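Local coordinates for penicillin-binding protein PbpB (Mycobacterium tuberculosis, PDB 6KGW) that makes cross-linked peptidoglycan from lipid intermediates during cell wall biogenesis and binds penicillins, at residues G474-A479 with I496-I501; V270-A275 with S324-T329. All blocks are in the same frame, centred on the assembly; numbering follows the deposited sequence.

Contact 1: G474-A479 with I496-I501. With AIX ((2R,4S)-2-[(1R)-1-{[(2R)-2-amino-2-phenylacetyl]amino}-2-oxoethyl]-5,5-dimethyl-1,3-thiazolidine-4-carboxylic acid), chain E.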
ATOM      1  N   GLY A 474       5.056  -9.502  -7.978  1.00 39.47           N
ATOM      2  CA  GLY A 474       4.109  -9.182  -6.934  1.00 39.92           C
ATOM      3  C   GLY A 474       3.783 -10.387  -6.085  1.00 38.88           C
ATOM      4  O   GLY A 474       4.427 -11.429  -6.181  1.00 41.22           O
ATOM      5  N   LYS A 475       2.772 -10.226  -5.239  1.00 38.83           N
ATOM      6  CA  LYS A 475       2.280 -11.309  -4.402  1.00 38.29           C
ATOM      7  C   LYS A 475       0.809 -11.055  -4.096  1.00 40.06           C
ATOM      8  O   LYS A 475       0.431  -9.932  -3.747  1.00 42.48           O
ATOM      9  CB  LYS A 475       3.088 -11.417  -3.106  1.00 41.25           C
ATOM     10  CG  LYS A 475       2.597 -12.482  -2.135  1.00 40.47           C
ATOM     11  CD  LYS A 475       2.873 -13.881  -2.672  1.00 41.80           C
ATOM     12  CE  LYS A 475       2.236 -14.957  -1.812  1.00 42.33           C
ATOM     13  NZ  LYS A 475       0.793 -15.105  -2.160  1.00 43.81           N
ATOM     14  N   THR A 476      -0.013 -12.088  -4.254  1.00 38.31           N
ATOM     15  CA  THR A 476      -1.431 -12.051  -3.925  1.00 42.36           C
ATOM     16  C   THR A 476      -1.640 -12.340  -2.447  1.00 43.49           C
ATOM     17  O   THR A 476      -0.760 -12.883  -1.770  1.00 45.08           O
ATOM     18  CB  THR A 476      -2.204 -13.090  -4.738  1.00 45.59           C
ATOM     19  OG1 THR A 476      -1.508 -14.344  -4.665  1.00 42.12           O
ATOM     20  CG2 THR A 476      -2.373 -12.656  -6.219  1.00 34.97           C
ATOM     21  N   GLY A 477      -2.833 -12.012  -1.963  1.00 40.86           N
ATOM     22  CA  GLY A 477      -3.259 -12.478  -0.655  1.00 41.42           C
ATOM     23  C   GLY A 477      -4.757 -12.633  -0.546  1.00 41.24           C
ATOM     24  O   GLY A 477      -5.530 -11.930  -1.201  1.00 41.39           O
ATOM     25  N   THR A 478      -5.166 -13.553   0.326  1.00 46.79           N
ATOM     26  CA  THR A 478      -6.572 -13.811   0.649  1.00 46.30           C
ATOM     27  C   THR A 478      -6.592 -14.125   2.145  1.00 50.47           C
ATOM     28  O   THR A 478      -6.295 -15.252   2.551  1.00 53.62           O
ATOM     29  CB  THR A 478      -7.156 -14.970  -0.165  1.00 44.98           C
ATOM     30  OG1 THR A 478      -6.917 -14.769  -1.561  1.00 47.54           O
ATOM     31  CG2 THR A 478      -8.654 -15.094   0.054  1.00 46.66           C
ATOM     32  N   ALA A 479      -6.945 -13.137   2.954  1.00 45.59           N
ATOM     33  CA  ALA A 479      -6.976 -13.274   4.400  1.00 47.60           C
ATOM     34  C   ALA A 479      -8.416 -13.341   4.887  1.00 52.06           C
ATOM     35  O   ALA A 479      -9.285 -12.625   4.384  1.00 50.41           O
ATOM     36  CB  ALA A 479      -6.253 -12.110   5.071  1.00 43.74           C
ATOM     37  N   ILE A 496      -9.025  -9.229   0.120  1.00 42.59           N
ATOM     38  CA  ILE A 496      -8.162  -9.534  -1.014  1.00 36.73           C
ATOM     39  C   ILE A 496      -7.115  -8.441  -1.113  1.00 36.27           C
ATOM     40  O   ILE A 496      -7.378  -7.264  -0.828  1.00 39.30           O
ATOM     41  CB  ILE A 496      -8.968  -9.661  -2.319  1.00 42.37           C
ATOM     42  CG1 ILE A 496     -10.102 -10.677  -2.142  1.00 45.55           C
ATOM     43  CG2 ILE A 496      -8.042 -10.042  -3.467  1.00 37.70           C
ATOM     44  CD1 ILE A 496      -9.693 -11.952  -1.432  1.00 38.36           C
ATOM     45  N   THR A 497      -5.920  -8.816  -1.524  1.00 39.92           N
ATOM     46  CA  THR A 497      -4.792  -7.920  -1.388  1.00 35.18           C
ATOM     47  C   THR A 497      -3.790  -8.271  -2.476  1.00 39.67           C
ATOM     48  O   THR A 497      -3.635  -9.449  -2.811  1.00 42.15           O
ATOM     49  CB  THR A 497      -4.254  -8.055   0.052  1.00 40.35           C
ATOM     50  OG1 THR A 497      -3.469  -6.931   0.422  1.00 48.08           O
ATOM     51  CG2 THR A 497      -3.491  -9.317   0.250  1.00 37.44           C
ATOM     52  N   PHE A 498      -3.219  -7.243  -3.117  1.00 38.04           N
ATOM     53  CA  PHE A 498      -2.113  -7.418  -4.049  1.00 34.51           C
ATOM     54  C   PHE A 498      -1.083  -6.332  -3.787  1.00 38.21           C
ATOM     55  O   PHE A 498      -1.433  -5.207  -3.415  1.00 37.87           O
ATOM     56  CB  PHE A 498      -2.550  -7.374  -5.529  1.00 38.12           C
ATOM     57  CG  PHE A 498      -1.523  -7.975  -6.493  1.00 38.58           C
ATOM     58  CD1 PHE A 498      -0.463  -7.220  -6.976  1.00 35.62           C
ATOM     59  CD2 PHE A 498      -1.616  -9.302  -6.892  1.00 39.29           C
ATOM     60  CE1 PHE A 498       0.468  -7.763  -7.843  1.00 32.47           C
ATOM     61  CE2 PHE A 498      -0.677  -9.857  -7.751  1.00 33.37           C
ATOM     62  CZ  PHE A 498       0.360  -9.080  -8.226  1.00 34.09           C
ATOM     63  N   ALA A 499       0.189  -6.685  -3.948  1.00 34.02           N
ATOM     64  CA  ALA A 499       1.285  -5.736  -3.813  1.00 36.03           C
ATOM     65  C   ALA A 499       2.331  -6.088  -4.855  1.00 40.41           C
ATOM     66  O   ALA A 499       2.663  -7.261  -5.038  1.00 36.58           O
ATOM     67  CB  ALA A 499       1.902  -5.765  -2.417  1.00 37.58           C
ATOM     68  N   GLY A 500       2.821  -5.093  -5.570  1.00 39.13           N
ATOM     69  CA  GLY A 500       3.733  -5.407  -6.647  1.00 33.29           C
ATOM     70  C   GLY A 500       4.731  -4.305  -6.882  1.00 32.60           C
ATOM     71  O   GLY A 500       4.575  -3.170  -6.409  1.00 32.14           O
ATOM     72  N   ILE A 501       5.775  -4.672  -7.618  1.00 34.07           N
ATOM     73  CA  ILE A 501       6.865  -3.772  -7.968  1.00 41.54           C
ATOM     74  C   ILE A 501       6.950  -3.693  -9.487  1.00 37.55           C
ATOM     75  O   ILE A 501       6.865  -4.711 -10.181  1.00 36.25           O
ATOM     76  CB  ILE A 501       8.202  -4.250  -7.365  1.00 41.68           C
ATOM     77  CG1 ILE A 501       8.151  -4.206  -5.839  1.00 41.12           C
ATOM     78  CG2 ILE A 501       9.359  -3.429  -7.903  1.00 44.30           C
ATOM     79  CD1 ILE A 501       9.162  -5.143  -5.151  1.00 39.14           C
TER
HETATM   80  C8  AIX E 704      -9.519 -18.615   0.753  1.00 65.66           C
HETATM   81  C5  AIX E 704      -7.651 -18.956   2.238  1.00 57.43           C
HETATM   82  C6  AIX E 704      -4.573 -18.492  -1.838  1.00 48.87           C
HETATM   83  N1  AIX E 704      -4.709 -17.844   2.078  1.00 58.36           N
HETATM   84  C2  AIX E 704      -3.732 -16.166  -2.570  1.00 51.79           C
HETATM   85  N3  AIX E 704      -2.823 -17.283  -0.602  1.00 49.17           N
HETATM   86  C4  AIX E 704      -6.714 -18.437   3.315  1.00 56.01           C
HETATM   87  C1  AIX E 704      -3.856 -19.111  -3.037  1.00 43.54           C
HETATM   88  C3  AIX E 704      -5.238 -18.697   2.967  1.00 59.22           C
HETATM   89  C7  AIX E 704      -8.685 -18.161   1.763  1.00 64.05           C
HETATM   90  C9  AIX E 704      -9.330 -19.866   0.207  1.00 59.44           C
HETATM   91  C10 AIX E 704      -8.311 -20.668   0.678  1.00 57.62           C
HETATM   92  C11 AIX E 704      -7.480 -20.219   1.690  1.00 59.75           C
HETATM   93  C12 AIX E 704      -4.035 -17.094  -1.404  1.00 50.21           C
HETATM   94  C13 AIX E 704      -2.952 -18.397   0.311  1.00 49.72           C
HETATM   95  C14 AIX E 704      -3.292 -17.795   1.717  1.00 51.42           C
HETATM   96  C15 AIX E 704      -2.710 -16.337   1.687  1.00 53.83           C
HETATM   97  C16 AIX E 704      -6.080 -18.421  -2.082  1.00 45.51           C
HETATM   98  N2  AIX E 704      -7.081 -18.963   4.644  1.00 62.87           N
HETATM   99  O1  AIX E 704      -2.458 -16.101  -2.793  1.00 52.84           O
HETATM  100  O2  AIX E 704      -4.579 -15.557  -3.219  1.00 57.77           O
HETATM  101  O3  AIX E 704      -4.612 -19.614   3.494  1.00 57.60           O
HETATM  102  O4  AIX E 704      -3.378 -15.394   1.353  1.00 53.59           O
HETATM  103  S1  AIX E 704      -4.254 -19.520  -0.344  1.00 58.52           S

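Contact 2: V270-A275 with S324-T329. With AIX ((2R,4S)-2-[(1R)-1-{[(2R)-2-amino-2-phenylacetyl]amino}-2-oxoethyl]-5,5-dimethyl-1,3-thiazolidine-4-carboxylic acid), chain E.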
ATOM      1  N   VAL A 270      -0.050 -11.723   1.342  1.00 38.47           N
ATOM      2  CA  VAL A 270       0.944 -10.716   0.959  1.00 43.58           C
ATOM      3  C   VAL A 270       2.036 -10.610   2.007  1.00 38.17           C
ATOM      4  O   VAL A 270       3.156 -10.209   1.687  1.00 39.31           O
ATOM      5  CB  VAL A 270       0.360  -9.313   0.704  1.00 37.83           C
ATOM      6  CG1 VAL A 270      -0.309  -9.281  -0.631  1.00 44.71           C
ATOM      7  CG2 VAL A 270      -0.573  -8.898   1.849  1.00 44.30           C
ATOM      8  N   ASN A 271       1.748 -10.993   3.247  1.00 34.36           N
ATOM      9  CA  ASN A 271       2.786 -10.991   4.267  1.00 40.47           C
ATOM     10  C   ASN A 271       3.927 -11.963   3.976  1.00 38.23           C
ATOM     11  O   ASN A 271       4.947 -11.910   4.666  1.00 40.43           O
ATOM     12  CB  ASN A 271       2.178 -11.321   5.627  1.00 39.40           C
ATOM     13  CG  ASN A 271       2.976 -10.729   6.765  1.00 42.88           C
ATOM     14  OD1 ASN A 271       3.354  -9.564   6.712  1.00 44.81           O
ATOM     15  ND2 ASN A 271       3.261 -11.532   7.792  1.00 42.17           N
ATOM     16  N   LYS A 272       3.790 -12.857   2.994  1.00 39.81           N
ATOM     17  CA  LYS A 272       4.816 -13.875   2.817  1.00 38.14           C
ATOM     18  C   LYS A 272       6.145 -13.303   2.335  1.00 36.58           C
ATOM     19  O   LYS A 272       7.154 -14.007   2.383  1.00 40.45           O
ATOM     20  CB  LYS A 272       4.308 -14.963   1.879  1.00 37.70           C
ATOM     21  CG  LYS A 272       3.234 -15.834   2.512  1.00 38.93           C
ATOM     22  CD  LYS A 272       2.803 -16.949   1.584  1.00 39.26           C
ATOM     23  CE  LYS A 272       1.566 -17.678   2.134  1.00 40.45           C
ATOM     24  NZ  LYS A 272       1.122 -18.743   1.196  1.00 39.70           N
ATOM     25  N   ILE A 273       6.185 -12.038   1.925  1.00 38.11           N
ATOM     26  CA  ILE A 273       7.459 -11.365   1.676  1.00 40.34           C
ATOM     27  C   ILE A 273       8.397 -11.423   2.889  1.00 40.22           C
ATOM     28  O   ILE A 273       9.624 -11.473   2.737  1.00 36.31           O
ATOM     29  CB  ILE A 273       7.182  -9.913   1.258  1.00 38.78           C
ATOM     30  CG1 ILE A 273       8.474  -9.209   0.854  1.00 40.31           C
ATOM     31  CG2 ILE A 273       6.489  -9.152   2.408  1.00 37.43           C
ATOM     32  CD1 ILE A 273       8.236  -7.819   0.293  1.00 39.68           C
ATOM     33  N   VAL A 274       7.857 -11.388   4.108  1.00 38.00           N
ATOM     34  CA  VAL A 274       8.737 -11.385   5.277  1.00 42.19           C
ATOM     35  C   VAL A 274       9.513 -12.702   5.361  1.00 39.09           C
ATOM     36  O   VAL A 274      10.752 -12.717   5.328  1.00 36.78           O
ATOM     37  CB  VAL A 274       7.937 -11.096   6.556  1.00 40.56           C
ATOM     38  CG1 VAL A 274       8.856 -11.103   7.773  1.00 42.45           C
ATOM     39  CG2 VAL A 274       7.266  -9.731   6.438  1.00 40.04           C
ATOM     40  N   ALA A 275       8.783 -13.820   5.425  1.00 38.23           N
ATOM     41  CA  ALA A 275       9.380 -15.154   5.395  1.00 35.80           C
ATOM     42  C   ALA A 275      10.338 -15.317   4.217  1.00 37.61           C
ATOM     43  O   ALA A 275      11.450 -15.834   4.367  1.00 41.26           O
ATOM     44  CB  ALA A 275       8.268 -16.215   5.345  1.00 34.64           C
ATOM     45  N   SER A 324       1.785 -19.790  -3.465  1.00 45.64           N
ATOM     46  CA  SER A 324       1.277 -19.402  -2.149  1.00 46.72           C
ATOM     47  C   SER A 324       0.894 -20.626  -1.309  1.00 47.73           C
ATOM     48  O   SER A 324      -0.200 -20.710  -0.751  1.00 47.44           O
ATOM     49  CB  SER A 324       0.110 -18.421  -2.285  1.00 43.79           C
ATOM     50  OG  SER A 324       0.071 -17.531  -1.200  1.00 41.66           O
ATOM     51  N   SER A 325       1.824 -21.575  -1.203  1.00 48.10           N
ATOM     52  CA  SER A 325       1.681 -22.683  -0.260  1.00 42.72           C
ATOM     53  C   SER A 325       1.847 -22.194   1.182  1.00 42.82           C
ATOM     54  O   SER A 325       2.914 -21.692   1.554  1.00 45.09           O
ATOM     55  CB  SER A 325       2.708 -23.766  -0.579  1.00 38.94           C
ATOM     56  OG  SER A 325       2.787 -24.743   0.447  1.00 42.32           O
ATOM     57  N   ASN A 326       0.797 -22.344   1.998  1.00 41.70           N
ATOM     58  CA  ASN A 326       0.923 -22.037   3.423  1.00 44.01           C
ATOM     59  C   ASN A 326       1.877 -23.014   4.103  1.00 43.55           C
ATOM     60  O   ASN A 326       2.767 -22.607   4.859  1.00 41.94           O
ATOM     61  CB  ASN A 326      -0.448 -22.082   4.109  1.00 49.95           C
ATOM     62  CG  ASN A 326      -1.385 -20.943   3.682  1.00 50.96           C
ATOM     63  OD1 ASN A 326      -0.953 -19.898   3.191  1.00 46.78           O
ATOM     64  ND2 ASN A 326      -2.688 -21.157   3.881  1.00 53.75           N
ATOM     65  N   VAL A 327       1.690 -24.311   3.849  1.00 42.60           N
ATOM     66  CA  VAL A 327       2.559 -25.339   4.417  1.00 47.56           C
ATOM     67  C   VAL A 327       4.019 -25.065   4.063  1.00 46.98           C
ATOM     68  O   VAL A 327       4.907 -25.069   4.932  1.00 39.79           O
ATOM     69  CB  VAL A 327       2.098 -26.729   3.933  1.00 48.44           C
ATOM     70  CG1 VAL A 327       3.063 -27.835   4.391  1.00 44.66           C
ATOM     71  CG2 VAL A 327       0.651 -26.988   4.404  1.00 45.67           C
ATOM     72  N   GLY A 328       4.283 -24.796   2.779  1.00 43.84           N
ATOM     73  CA  GLY A 328       5.638 -24.485   2.366  1.00 41.01           C
ATOM     74  C   GLY A 328       6.198 -23.257   3.059  1.00 43.86           C
ATOM     75  O   GLY A 328       7.364 -23.247   3.476  1.00 38.13           O
ATOM     76  N   THR A 329       5.384 -22.192   3.172  1.00 44.86           N
ATOM     77  CA  THR A 329       5.840 -20.984   3.860  1.00 39.66           C
ATOM     78  C   THR A 329       6.211 -21.293   5.299  1.00 40.92           C
ATOM     79  O   THR A 329       7.211 -20.791   5.822  1.00 41.46           O
ATOM     80  CB  THR A 329       4.757 -19.914   3.812  1.00 43.74           C
ATOM     81  OG1 THR A 329       4.603 -19.431   2.472  1.00 40.29           O
ATOM     82  CG2 THR A 329       5.075 -18.749   4.767  1.00 39.48           C
TER
HETATM   83  C8  AIX E 704      -9.519 -18.615   0.753  1.00 65.66           C
HETATM   84  C5  AIX E 704      -7.651 -18.956   2.238  1.00 57.43           C
HETATM   85  C6  AIX E 704      -4.573 -18.492  -1.838  1.00 48.87           C
HETATM   86  N1  AIX E 704      -4.709 -17.844   2.078  1.00 58.36           N
HETATM   87  C2  AIX E 704      -3.732 -16.166  -2.570  1.00 51.79           C
HETATM   88  N3  AIX E 704      -2.823 -17.283  -0.602  1.00 49.17           N
HETATM   89  C4  AIX E 704      -6.714 -18.437   3.315  1.00 56.01           C
HETATM   90  C1  AIX E 704      -3.856 -19.111  -3.037  1.00 43.54           C
HETATM   91  C3  AIX E 704      -5.238 -18.697   2.967  1.00 59.22           C
HETATM   92  C7  AIX E 704      -8.685 -18.161   1.763  1.00 64.05           C
HETATM   93  C9  AIX E 704      -9.330 -19.866   0.207  1.00 59.44           C
HETATM   94  C10 AIX E 704      -8.311 -20.668   0.678  1.00 57.62           C
HETATM   95  C11 AIX E 704      -7.480 -20.219   1.690  1.00 59.75           C
HETATM   96  C12 AIX E 704      -4.035 -17.094  -1.404  1.00 50.21           C
HETATM   97  C13 AIX E 704      -2.952 -18.397   0.311  1.00 49.72           C
HETATM   98  C14 AIX E 704      -3.292 -17.795   1.717  1.00 51.42           C
HETATM   99  C15 AIX E 704      -2.710 -16.337   1.687  1.00 53.83           C
HETATM  100  C16 AIX E 704      -6.080 -18.421  -2.082  1.00 45.51           C
HETATM  101  N2  AIX E 704      -7.081 -18.963   4.644  1.00 62.87           N
HETATM  102  O1  AIX E 704      -2.458 -16.101  -2.793  1.00 52.84           O
HETATM  103  O2  AIX E 704      -4.579 -15.557  -3.219  1.00 57.77           O
HETATM  104  O3  AIX E 704      -4.612 -19.614   3.494  1.00 57.60           O
HETATM  105  O4  AIX E 704      -3.378 -15.394   1.353  1.00 53.59           O
HETATM  106  S1  AIX E 704      -4.254 -19.520  -0.344  1.00 58.52           S

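Contact 1: G474-A479 with I496-I501
Strands 474-479 and 496-501 run antiparallel, with axes 4.7 Å apart at an angle of 175°, and Lys475-Ala499 and Gly477-Thr497 form the hydrogen-bonded pairs. The shortest of their four backbone bonds, Gly477 N to Thr497 O, measures 2.8 Å. At this pair Thr497 CG2 presses on the glycine backbone, 3.3 Å from Gly477 CA, on the face that also carries Lys475 and Ala499. On the opposite face, Thr476 CG2 meets the edge of the Phe498 ring, 3.5 Å from CD2, while Lys475 O lies over one ring face, offset toward the rim. Thr478 and Ile496 lie side by side, touching through CG2 and CD1. Lys475-Thr476-Gly477 fits the KTG motif of penicillin-binding transpeptidases, on a strand lining the active site. The Lys475 chain bends at chi2 (70°) and chi4 (81°), which brings NZ back to Thr476 O at 2.7 Å; Ser324 OG is a further, probable partner of NZ. The two threonine hydroxyls share the ligand carboxylate: Thr476 OG1, also bonded to Thr461, reaches AIX O1 at 2.7 Å, and Thr478 OG1 reaches AIX O2 at 3.0 Å. Thr478 N donates to AIX O4 at 2.8 Å, consistent with an oxyanion-hole role as in related enzymes.

Contact 2: V270-A275 with S324-T329
Lys272 crosses from its helix to the 324-329 segment and carries the largest share of the contact, its NZ donating to Ser324 OG at 2.9 Å and to Asn326 OD1 at 3.1 Å. With chi1 at -71° and every later torsion near 180°, the chain is straight beyond CG and delivers the amine between the two acceptors. It meets the Asn326 side chain at about a right angle, and its NZ is tilted 23° from the plane of the amide carbonyl. The methylenes are held closely too: Thr329 OG1 sits 3.2 Å from Lys272 CD. Lys272 ends an SxxK sequence that begins at Ser269, the acyl-ester serine by similarity, and Ser324-Ser325-Asn326 fits the SxN motif of the same family. Around this motif the chain turns from one helix into the next: Ser324, with positive phi, is the C' residue of a Schellman motif ending helix 317-323, and Ser325 then N-caps the following helix, its OG accepting from Gly328 N at 2.8 Å. Ser325 O receives both Thr329 N and Thr329 OG1, from opposite faces of its plane, which fixes the threonine hydroxyl beside the lysine chain. Packing is looser toward Ala275, whose CB meets Thr329 CG2 at 4.1 Å without a polar bond. At the ligand end, Ser324 OG, which also has Lys475 NZ as a partner, accepts from AIX N3 at 3.0 Å.

Overall arrangement
Contacts 1 and 2 have centres 11 Å apart and meet beside Ser269, by similarity the acyl-ester serine: the side chains of Lys475 and Ser324 each lie about 3 Å from that of Ser269. Lys475 NZ comes within 2.7 Å of Ser324 OG, a probable hydrogen bond that joins the strand of contact 1 to the turn between helices in contact 2. Beside this polar link, Val270 CG1 packs against Lys475 O and against Thr497 CG2, each at 3.3 Å, seating the residue after the serine against the sheet. The ligand lies between the two contacts, with 474-479 holding one part of it and the Ser324 and Asn326 side another.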